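Local coordinates for protein carboxylesterase (Ferroplasma acidiphilum, PDB 3WJ2) that hydrolyses carboxylic esters as an alpha/beta-hydrolase-fold carboxylesterase adapted to low pH, and may also accept lipid esters, at residues A30-F35 with G207-Y212; G86-N91 with G214-K219; S106-I111 with R302-Y307. All blocks are in the same frame, centred on the assembly; numbering follows the deposited sequence.

Contact 1 of 3, residues A30-F35 with G207-Y212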
loop_
_atom_site.group_PDB
_atom_site.type_symbol
_atom_site.label_atom_id
_atom_site.label_comp_id
_atom_site.label_asym_id
_atom_site.label_seq_id
_atom_site.Cartn_x
_atom_site.Cartn_y
_atom_site.Cartn_z
ATOM N N ALA B 30 21.723 -21.353 21.847
ATOM C CA ALA B 30 23.105 -21.691 21.464
ATOM C C ALA B 30 23.132 -22.724 20.294
ATOM O O ALA B 30 23.983 -22.670 19.399
ATOM C CB ALA B 30 23.880 -22.254 22.668
ATOM N N MET B 31 22.159 -23.636 20.293
ATOM C CA MET B 31 22.100 -24.589 19.143
ATOM C C MET B 31 21.718 -23.924 17.858
ATOM O O MET B 31 22.286 -24.177 16.804
ATOM C CB MET B 31 21.027 -25.650 19.480
ATOM C CG MET B 31 21.451 -26.477 20.637
ATOM S SD MET B 31 22.364 -27.842 19.844
ATOM C CE MET B 31 20.854 -28.666 19.328
ATOM N N LEU B 32 20.769 -22.970 17.953
ATOM C CA LEU B 32 20.358 -22.243 16.766
ATOM C C LEU B 32 21.489 -21.393 16.197
ATOM O O LEU B 32 21.658 -21.317 15.012
ATOM C CB LEU B 32 19.147 -21.372 17.090
ATOM C CG LEU B 32 18.624 -20.481 15.996
ATOM C CD1 LEU B 32 17.974 -21.361 14.874
ATOM C CD2 LEU B 32 17.593 -19.615 16.622
ATOM N N ARG B 33 22.261 -20.769 17.062
ATOM C CA ARG B 33 23.405 -19.960 16.655
ATOM C C ARG B 33 24.394 -20.822 15.888
ATOM O O ARG B 33 24.871 -20.460 14.851
ATOM C CB ARG B 33 24.067 -19.387 17.908
ATOM C CG ARG B 33 25.393 -18.574 17.651
ATOM C CD ARG B 33 26.025 -18.102 18.919
ATOM N NE ARG B 33 25.109 -17.170 19.587
ATOM C CZ ARG B 33 24.662 -17.297 20.824
ATOM N NH1 ARG B 33 25.061 -18.330 21.634
ATOM N NH2 ARG B 33 23.782 -16.410 21.329
ATOM N N ASN B 34 24.728 -21.983 16.468
ATOM C CA ASN B 34 25.604 -22.901 15.775
ATOM C C ASN B 34 25.043 -23.292 14.390
ATOM O O ASN B 34 25.766 -23.251 13.394
ATOM C CB ASN B 34 25.746 -24.154 16.652
ATOM C CG ASN B 34 26.246 -25.353 15.862
ATOM O OD1 ASN B 34 25.472 -26.219 15.344
ATOM N ND2 ASN B 34 27.527 -25.358 15.682
ATOM N N PHE B 35 23.765 -23.652 14.334
ATOM C CA PHE B 35 23.182 -24.017 13.079
ATOM C C PHE B 35 23.280 -22.902 12.063
ATOM O O PHE B 35 23.703 -23.090 10.962
ATOM C CB PHE B 35 21.728 -24.441 13.262
ATOM C CG PHE B 35 21.045 -24.761 11.963
ATOM C CD1 PHE B 35 21.394 -25.938 11.232
ATOM C CD2 PHE B 35 20.040 -23.933 11.461
ATOM C CE1 PHE B 35 20.767 -26.230 10.048
ATOM C CE2 PHE B 35 19.402 -24.229 10.240
ATOM C CZ PHE B 35 19.750 -25.387 9.550
ATOM N N GLY B 207 7.232 -13.685 11.500
ATOM C CA GLY B 207 6.680 -13.058 12.724
ATOM C C GLY B 207 7.086 -13.742 14.019
ATOM O O GLY B 207 7.527 -13.101 15.010
ATOM N N LYS B 208 7.008 -15.059 14.009
ATOM C CA LYS B 208 7.388 -15.883 15.158
ATOM C C LYS B 208 8.858 -15.720 15.465
ATOM O O LYS B 208 9.204 -15.590 16.625
ATOM C CB LYS B 208 7.099 -17.345 14.935
ATOM C CG LYS B 208 5.591 -17.609 15.041
ATOM C CD LYS B 208 5.338 -19.042 14.595
ATOM C CE LYS B 208 5.621 -19.948 15.775
ATOM N NZ LYS B 208 5.132 -21.311 15.482
ATOM N N MET B 209 9.686 -15.682 14.426
ATOM C CA MET B 209 11.139 -15.473 14.732
ATOM C C MET B 209 11.433 -14.063 15.238
ATOM O O MET B 209 12.330 -13.882 16.105
ATOM C CB MET B 209 11.996 -15.792 13.501
ATOM C CG MET B 209 12.084 -17.300 13.373
ATOM S SD MET B 209 12.727 -18.153 14.930
ATOM C CE MET B 209 14.376 -17.389 15.017
ATOM N N ILE B 210 10.753 -13.035 14.672
ATOM C CA ILE B 210 10.973 -11.677 15.158
ATOM C C ILE B 210 10.682 -11.667 16.660
ATOM O O ILE B 210 11.428 -11.058 17.433
ATOM C CB ILE B 210 10.091 -10.666 14.400
ATOM C CG1 ILE B 210 10.622 -10.507 12.998
ATOM C CG2 ILE B 210 10.109 -9.272 15.103
ATOM C CD1 ILE B 210 9.611 -9.710 11.983
ATOM N N ARG B 211 9.594 -12.318 17.050
ATOM C CA ARG B 211 9.278 -12.386 18.513
ATOM C C ARG B 211 10.308 -13.120 19.329
ATOM O O ARG B 211 10.663 -12.675 20.442
ATOM C CB ARG B 211 7.841 -12.906 18.788
ATOM C CG ARG B 211 6.854 -11.818 18.188
ATOM C CD ARG B 211 5.342 -12.014 18.597
ATOM N NE ARG B 211 4.366 -11.440 17.640
ATOM C CZ ARG B 211 3.799 -12.142 16.647
ATOM N NH1 ARG B 211 4.118 -13.427 16.479
ATOM N NH2 ARG B 211 2.907 -11.590 15.813
ATOM N N TYR B 212 10.801 -14.224 18.788
ATOM C CA TYR B 212 11.779 -15.073 19.452
ATOM C C TYR B 212 13.029 -14.215 19.667
ATOM O O TYR B 212 13.506 -14.149 20.803
ATOM C CB TYR B 212 12.100 -16.313 18.563
ATOM C CG TYR B 212 13.267 -17.224 18.985
ATOM C CD1 TYR B 212 13.023 -18.437 19.608
ATOM C CD2 TYR B 212 14.590 -16.881 18.730
ATOM C CE1 TYR B 212 14.038 -19.320 19.928
ATOM C CE2 TYR B 212 15.623 -17.686 19.164
ATOM C CZ TYR B 212 15.343 -18.923 19.740
ATOM O OH TYR B 212 16.370 -19.777 20.018
#
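Leu-32 and Tyr-212 mark where segments 30-35 and 207-212 come nearest, yet the CA of Leu-32 and the CA of Tyr-212 are still 11.5 Å apart, a gap bridged by side chains alone. Both residues hold CG anti to the backbone N (chi1 177° for Leu-32, 171° for Tyr-212), and the two chains reach out from opposite directions to meet between the helices. A single methyl does most of the touching: Leu-32 CD2 lies 3.6 Å from Tyr-212 OH and 3.8 Å from Tyr-212 CE2, approaching the phenol end obliquely. In the alpha/beta-hydrolase fold such helices lie outside the central sheet; in relatives of the hormone-sensitive lipase type, N-terminal helices and an insertion between late strands together form a cap, and helices 29-43 and 207-217 are probably parts of one here. Met-209, one turn before Tyr-212, adds a lighter touch, its CE standing 4.2 Å from Leu-32 CD2. Its flexible thioether, bent at every torsion, can fit its terminal methyl against the leucine, while Met-209 also packs on Thr-25. Tyrosine suits the longer span because the rigid ring carries a hydroxyl to the far side, where Tyr-212 OH hydrogen-bonds to the backbone O of Ile-27, in the chain just before helix 29-43. The leucine methyl thus lies against both the hydroxyl and the adjacent ring carbons, while the polar need of the buried oxygen is met by a carbonyl. Farther out, Lys-208 NZ makes a salt bridge with Asp-23, a further tie between helix 207-217 and the N-terminal region.

Contact 2 of 3, residues G86-N91 with G214-K219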
loop_
_atom_site.group_PDB
_atom_site.type_symbol
_atom_site.label_atom_id
_atom_site.label_comp_id
_atom_site.label_asym_id
_atom_site.label_seq_id
_atom_site.Cartn_x
_atom_site.Cartn_y
_atom_site.Cartn_z
ATOM N N GLY B 86 19.738 -10.811 14.417
ATOM C CA GLY B 86 18.700 -10.878 15.450
ATOM C C GLY B 86 19.159 -10.654 16.863
ATOM O O GLY B 86 18.426 -10.934 17.775
ATOM N N PHE B 87 20.415 -10.203 17.051
ATOM C CA PHE B 87 21.038 -10.034 18.377
ATOM C C PHE B 87 21.548 -11.359 18.932
ATOM O O PHE B 87 22.146 -11.397 20.046
ATOM C CB PHE B 87 20.212 -9.222 19.425
ATOM C CG PHE B 87 19.760 -7.902 18.921
ATOM C CD1 PHE B 87 20.610 -6.817 18.944
ATOM C CD2 PHE B 87 18.428 -7.773 18.487
ATOM C CE1 PHE B 87 20.050 -5.542 18.466
ATOM C CE2 PHE B 87 17.886 -6.571 18.050
ATOM C CZ PHE B 87 18.768 -5.468 18.003
ATOM N N LEU B 88 21.339 -12.421 18.121
ATOM C CA LEU B 88 21.533 -13.787 18.670
ATOM C C LEU B 88 22.662 -14.486 17.948
ATOM O O LEU B 88 23.387 -15.265 18.612
ATOM C CB LEU B 88 20.214 -14.588 18.596
ATOM C CG LEU B 88 20.170 -15.933 19.343
ATOM C CD1 LEU B 88 18.736 -16.128 19.774
ATOM C CD2 LEU B 88 20.579 -16.874 18.217
ATOM N N PHE B 89 22.756 -14.284 16.652
ATOM C CA PHE B 89 23.765 -14.973 15.838
ATOM C C PHE B 89 24.562 -14.030 14.983
ATOM O O PHE B 89 24.438 -12.789 15.028
ATOM C CB PHE B 89 23.114 -16.188 15.059
ATOM C CG PHE B 89 22.197 -15.777 13.943
ATOM C CD1 PHE B 89 22.643 -15.786 12.617
ATOM C CD2 PHE B 89 20.896 -15.437 14.191
ATOM C CE1 PHE B 89 21.796 -15.432 11.516
ATOM C CE2 PHE B 89 20.047 -15.053 13.166
ATOM C CZ PHE B 89 20.470 -15.008 11.835
ATOM N N GLY B 90 25.380 -14.575 14.096
ATOM C CA GLY B 90 26.321 -13.867 13.248
ATOM C C GLY B 90 27.632 -13.571 14.002
ATOM O O GLY B 90 27.635 -13.492 15.221
ATOM N N ASN B 91 28.700 -13.363 13.240
ATOM C CA ASN B 91 30.022 -13.040 13.789
ATOM C C ASN B 91 30.925 -12.575 12.655
ATOM O O ASN B 91 30.527 -12.398 11.490
ATOM C CB ASN B 91 30.597 -14.259 14.589
ATOM C CG ASN B 91 30.772 -15.471 13.727
ATOM O OD1 ASN B 91 31.251 -15.408 12.595
ATOM N ND2 ASN B 91 30.349 -16.608 14.270
ATOM N N GLY B 214 13.273 -10.923 19.791
ATOM C CA GLY B 214 13.066 -9.802 20.704
ATOM C C GLY B 214 12.985 -10.328 22.097
ATOM O O GLY B 214 13.441 -9.686 23.024
ATOM N N ASN B 215 12.363 -11.484 22.305
ATOM C CA ASN B 215 12.311 -12.006 23.659
ATOM C C ASN B 215 13.707 -12.445 24.133
ATOM O O ASN B 215 13.958 -12.365 25.345
ATOM C CB ASN B 215 11.343 -13.187 23.753
ATOM C CG ASN B 215 9.850 -12.754 23.698
ATOM O OD1 ASN B 215 9.495 -11.587 23.879
ATOM N ND2 ASN B 215 8.992 -13.711 23.392
ATOM N N MET B 216 14.579 -12.955 23.244
ATOM C CA MET B 216 15.903 -13.320 23.687
ATOM C C MET B 216 16.752 -12.107 24.061
ATOM O O MET B 216 17.578 -12.179 24.980
ATOM C CB MET B 216 16.714 -14.154 22.666
ATOM C CG MET B 216 16.147 -15.564 22.316
ATOM S SD MET B 216 16.135 -16.609 23.811
ATOM C CE MET B 216 15.194 -17.995 23.199
ATOM N N TYR B 217 16.556 -10.999 23.367
ATOM C CA TYR B 217 17.387 -9.807 23.594
ATOM C C TYR B 217 16.897 -8.974 24.804
ATOM O O TYR B 217 17.709 -8.443 25.559
ATOM C CB TYR B 217 17.351 -8.929 22.325
ATOM C CG TYR B 217 18.258 -7.691 22.297
ATOM C CD1 TYR B 217 19.586 -7.732 22.771
ATOM C CD2 TYR B 217 17.741 -6.479 21.784
ATOM C CE1 TYR B 217 20.450 -6.538 22.695
ATOM C CE2 TYR B 217 18.611 -5.304 21.749
ATOM C CZ TYR B 217 19.842 -5.350 22.211
ATOM O OH TYR B 217 20.578 -4.222 22.075
ATOM N N SER B 218 15.594 -8.856 24.949
ATOM C CA SER B 218 15.079 -7.997 26.037
ATOM C C SER B 218 15.269 -8.742 27.335
ATOM O O SER B 218 15.232 -10.007 27.351
ATOM C CB SER B 218 13.599 -7.655 25.775
ATOM O OG SER B 218 12.753 -8.856 25.882
ATOM N N LYS B 219 15.523 -7.996 28.401
ATOM C CA LYS B 219 15.456 -8.575 29.760
ATOM C C LYS B 219 13.992 -8.804 30.190
ATOM O O LYS B 219 13.634 -9.849 30.766
ATOM C CB LYS B 219 16.116 -7.630 30.703
ATOM C CG LYS B 219 17.559 -7.914 30.885
ATOM C CD LYS B 219 17.992 -7.269 32.177
ATOM C CE LYS B 219 19.421 -7.671 32.515
ATOM N NZ LYS B 219 19.650 -9.154 32.694
#
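Phe-87 and Tyr-217 stack face to face, their ring planes only 2° from parallel and the centroids of the two rings 3.8 Å apart. The stack is offset (parallel-displaced): Tyr-217 CE2 sits over the centre of the phenylalanine ring, and Phe-87 CD1 over the centre of the tyrosine ring. Phe-87 CB also lies over the tyrosine face, a CH-pi contact 4.1 Å from the centroid of the Tyr-217 ring. Tyr-217 holds CG anti to its own nitrogen (chi1 -175°), which swings the ring off the last turn of helix 207-217 and over the loop. Leu-161 packs on both aromatic residues, and Phe-229 meets the tyrosine ring at an incline. With the tyrosine ring gone, as with an alanine here, one face of the Phe-87 ring would probably lose its flat partner, opening a gap beside helix 157-172 and giving the phenyl group more freedom to turn. The other side of the contact is smaller. A single leucine methyl, Leu-88 CD1, rests 3.7 Å from Met-216 CG at the base of the methionine chain, which then bends at chi2 (-63°) so that its sulfur and methyl lead away from the loop, with Pro-29 and Pro-119 among its neighbours. Next to it Asn-215 is already exposed, as is Lys-219 beyond the helix end. A pliable methionine suits this partly exposed margin, as flat rings suit the buried side. Gly-86 takes a positive phi, favourable to glycine, and closes the sequence His-Gly-Gly-Gly just ahead of Phe-87. Phe-87 packs on Ala-157 close to the probable nucleophile elbow, and the loop it follows matches the HGGG motif that supplies the oxyanion hole in esterases of the hormone-sensitive lipase family.

Contact 3 of 3, residues S106-I111 with R302-Y307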
loop_
_atom_site.group_PDB
_atom_site.type_symbol
_atom_site.label_atom_id
_atom_site.label_comp_id
_atom_site.label_asym_id
_atom_site.label_seq_id
_atom_site.Cartn_x
_atom_site.Cartn_y
_atom_site.Cartn_z
ATOM N N SER B 106 33.559 0.584 -1.226
ATOM C CA SER B 106 33.596 1.878 -0.654
ATOM C C SER B 106 34.969 2.533 -0.732
ATOM O O SER B 106 35.049 3.716 -0.721
ATOM C CB SER B 106 33.172 1.882 0.854
ATOM O OG SER B 106 34.109 1.094 1.634
ATOM N N GLY B 107 36.014 1.692 -0.707
ATOM C CA GLY B 107 37.338 2.351 -0.631
ATOM C C GLY B 107 37.709 2.928 0.698
ATOM O O GLY B 107 38.658 3.686 0.784
ATOM N N VAL B 108 36.964 2.616 1.745
ATOM C CA VAL B 108 37.288 3.157 3.093
ATOM C C VAL B 108 37.573 2.011 4.018
ATOM O O VAL B 108 37.313 0.836 3.662
ATOM C CB VAL B 108 36.238 4.131 3.687
ATOM C CG1 VAL B 108 35.876 5.303 2.700
ATOM C CG2 VAL B 108 34.971 3.385 4.137
ATOM N N LYS B 109 38.133 2.267 5.227
ATOM C CA LYS B 109 38.339 1.190 6.204
ATOM C C LYS B 109 36.939 0.724 6.688
ATOM O O LYS B 109 36.082 1.583 7.057
ATOM C CB LYS B 109 39.112 1.671 7.446
ATOM C CG LYS B 109 40.652 1.874 7.119
ATOM C CD LYS B 109 41.264 2.424 8.362
ATOM C CE LYS B 109 42.889 2.332 8.438
ATOM N NZ LYS B 109 43.554 2.722 7.176
ATOM N N ILE B 110 36.760 -0.550 6.727
ATOM C CA ILE B 110 35.553 -1.114 7.371
ATOM C C ILE B 110 36.058 -1.899 8.617
ATOM O O ILE B 110 36.905 -2.847 8.503
ATOM C CB ILE B 110 34.826 -2.132 6.372
ATOM C CG1 ILE B 110 34.412 -1.432 5.067
ATOM C CG2 ILE B 110 33.563 -2.827 7.034
ATOM C CD1 ILE B 110 33.441 -0.212 5.222
ATOM N N ILE B 111 35.466 -1.620 9.778
ATOM C CA ILE B 111 35.890 -2.297 11.001
ATOM C C ILE B 111 34.679 -3.047 11.505
ATOM O O ILE B 111 33.739 -2.458 12.074
ATOM C CB ILE B 111 36.442 -1.311 12.087
ATOM C CG1 ILE B 111 37.619 -0.508 11.445
ATOM C CG2 ILE B 111 36.876 -2.118 13.370
ATOM C CD1 ILE B 111 38.178 0.613 12.412
ATOM N N ARG B 302 29.366 3.014 -2.568
ATOM C CA ARG B 302 30.019 4.002 -3.340
ATOM C C ARG B 302 29.735 5.441 -3.015
ATOM O O ARG B 302 30.516 6.304 -3.449
ATOM C CB ARG B 302 29.894 3.682 -4.863
ATOM C CG ARG B 302 30.542 2.385 -5.212
ATOM C CD ARG B 302 30.302 2.080 -6.740
ATOM N NE ARG B 302 30.931 0.766 -7.013
ATOM C CZ ARG B 302 31.042 0.282 -8.246
ATOM N NH1 ARG B 302 30.522 0.968 -9.263
ATOM N NH2 ARG B 302 31.661 -0.869 -8.471
ATOM N N ILE B 303 28.702 5.710 -2.194
ATOM C CA ILE B 303 28.456 7.100 -1.754
ATOM C C ILE B 303 28.975 7.269 -0.319
ATOM O O ILE B 303 29.122 8.390 0.069
ATOM C CB ILE B 303 27.011 7.601 -1.910
ATOM C CG1 ILE B 303 25.931 6.797 -1.097
ATOM C CG2 ILE B 303 26.678 7.532 -3.452
ATOM C CD1 ILE B 303 24.636 7.653 -0.935
ATOM N N ILE B 304 29.231 6.179 0.410
ATOM C CA ILE B 304 29.789 6.322 1.778
ATOM C C ILE B 304 31.035 7.274 1.888
ATOM O O ILE B 304 31.041 8.136 2.795
ATOM C CB ILE B 304 30.081 4.983 2.387
ATOM C CG1 ILE B 304 28.786 4.271 2.828
ATOM C CG2 ILE B 304 31.074 5.116 3.597
ATOM C CD1 ILE B 304 29.005 2.812 3.261
ATOM N N PRO B 305 31.998 7.169 0.963
ATOM C CA PRO B 305 33.179 7.994 1.114
ATOM C C PRO B 305 32.872 9.477 1.106
ATOM O O PRO B 305 33.632 10.229 1.785
ATOM C CB PRO B 305 34.120 7.523 -0.047
ATOM C CG PRO B 305 33.308 6.762 -0.931
ATOM C CD PRO B 305 32.112 6.226 -0.176
ATOM N N ASP B 306 31.779 9.930 0.483
ATOM C CA ASP B 306 31.391 11.370 0.491
ATOM C C ASP B 306 31.072 11.959 1.864
ATOM O O ASP B 306 31.102 13.183 2.092
ATOM C CB ASP B 306 30.231 11.626 -0.490
ATOM C CG ASP B 306 30.684 11.445 -1.959
ATOM O OD1 ASP B 306 31.505 10.555 -2.248
ATOM O OD2 ASP B 306 30.273 12.304 -2.713
ATOM N N TYR B 307 30.682 11.067 2.784
ATOM C CA TYR B 307 30.377 11.479 4.136
ATOM C C TYR B 307 31.606 11.546 5.068
ATOM O O TYR B 307 31.435 11.998 6.242
ATOM C CB TYR B 307 29.378 10.503 4.726
ATOM C CG TYR B 307 28.036 10.529 4.076
ATOM C CD1 TYR B 307 26.983 11.330 4.596
ATOM C CD2 TYR B 307 27.795 9.775 2.929
ATOM C CE1 TYR B 307 25.676 11.310 3.986
ATOM C CE2 TYR B 307 26.544 9.809 2.297
ATOM C CZ TYR B 307 25.489 10.575 2.815
ATOM O OH TYR B 307 24.300 10.488 2.172
#
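Ser-106 OG is held by two backbone groups: it accepts from Val-108 N at 3.2 Å, nearly straight at 165°, and is hydrogen-bonded to the backbone O of Leu-102. The first bond makes an ST turn, by which the chain leaves helix 96-106 for strand 109-113. Gly-107, between them, takes a positive phi (75°) at which a side chain would press on the carbonyl of Ser-106. The turn sets Ser-106 O against the proline ring, with Pro-305 CG 3.5 Å from it. Val-108 crosses Pro-305 at about a right angle. With chi1 at -52°, its CG1 lies beside the backbone N and reaches to 3.9 Å from Pro-305 CB, while Val-108 CG2 meets Ile-304 CG2 more loosely at 4.3 Å. Branched, compact side chains fit this buried corner, where Ile-304 also packs on Ile-79 of the sheet. Farther out, Arg-302 forms a salt bridge with Glu-105 and another with Asp-306 of a neighbouring subunit. No hydrogen bond joins the two segments; van der Waals contact, including that of a carbonyl against the proline ring, holds them together, with charge pairing kept to the periphery and the subunit interface.

Overall arrangement
Contacts 1 and 2 are neighbours, their centres about 8 Å apart, and both use helix 207-217. They join through Leu-88, whose O probably accepts a hydrogen bond from Arg-33 NE while its side chain packs on Tyr-212, so helix 29-43, the loop 86-91 and helix 207-217 form one continuous region, whose Phe-87 end lies near the probable nucleophile elbow. Contact 3 lies on the opposite side of the chain's centre, about 32 Å from contact 1 and about 28 Å from contact 2 between centres, where the turn leading into strand 109-113 meets the C-terminal segment. Along the chain the first segments come in order 1, 2, 3, followed by their partners in the same order, thereby interlacing N-terminal, central and C-terminal parts.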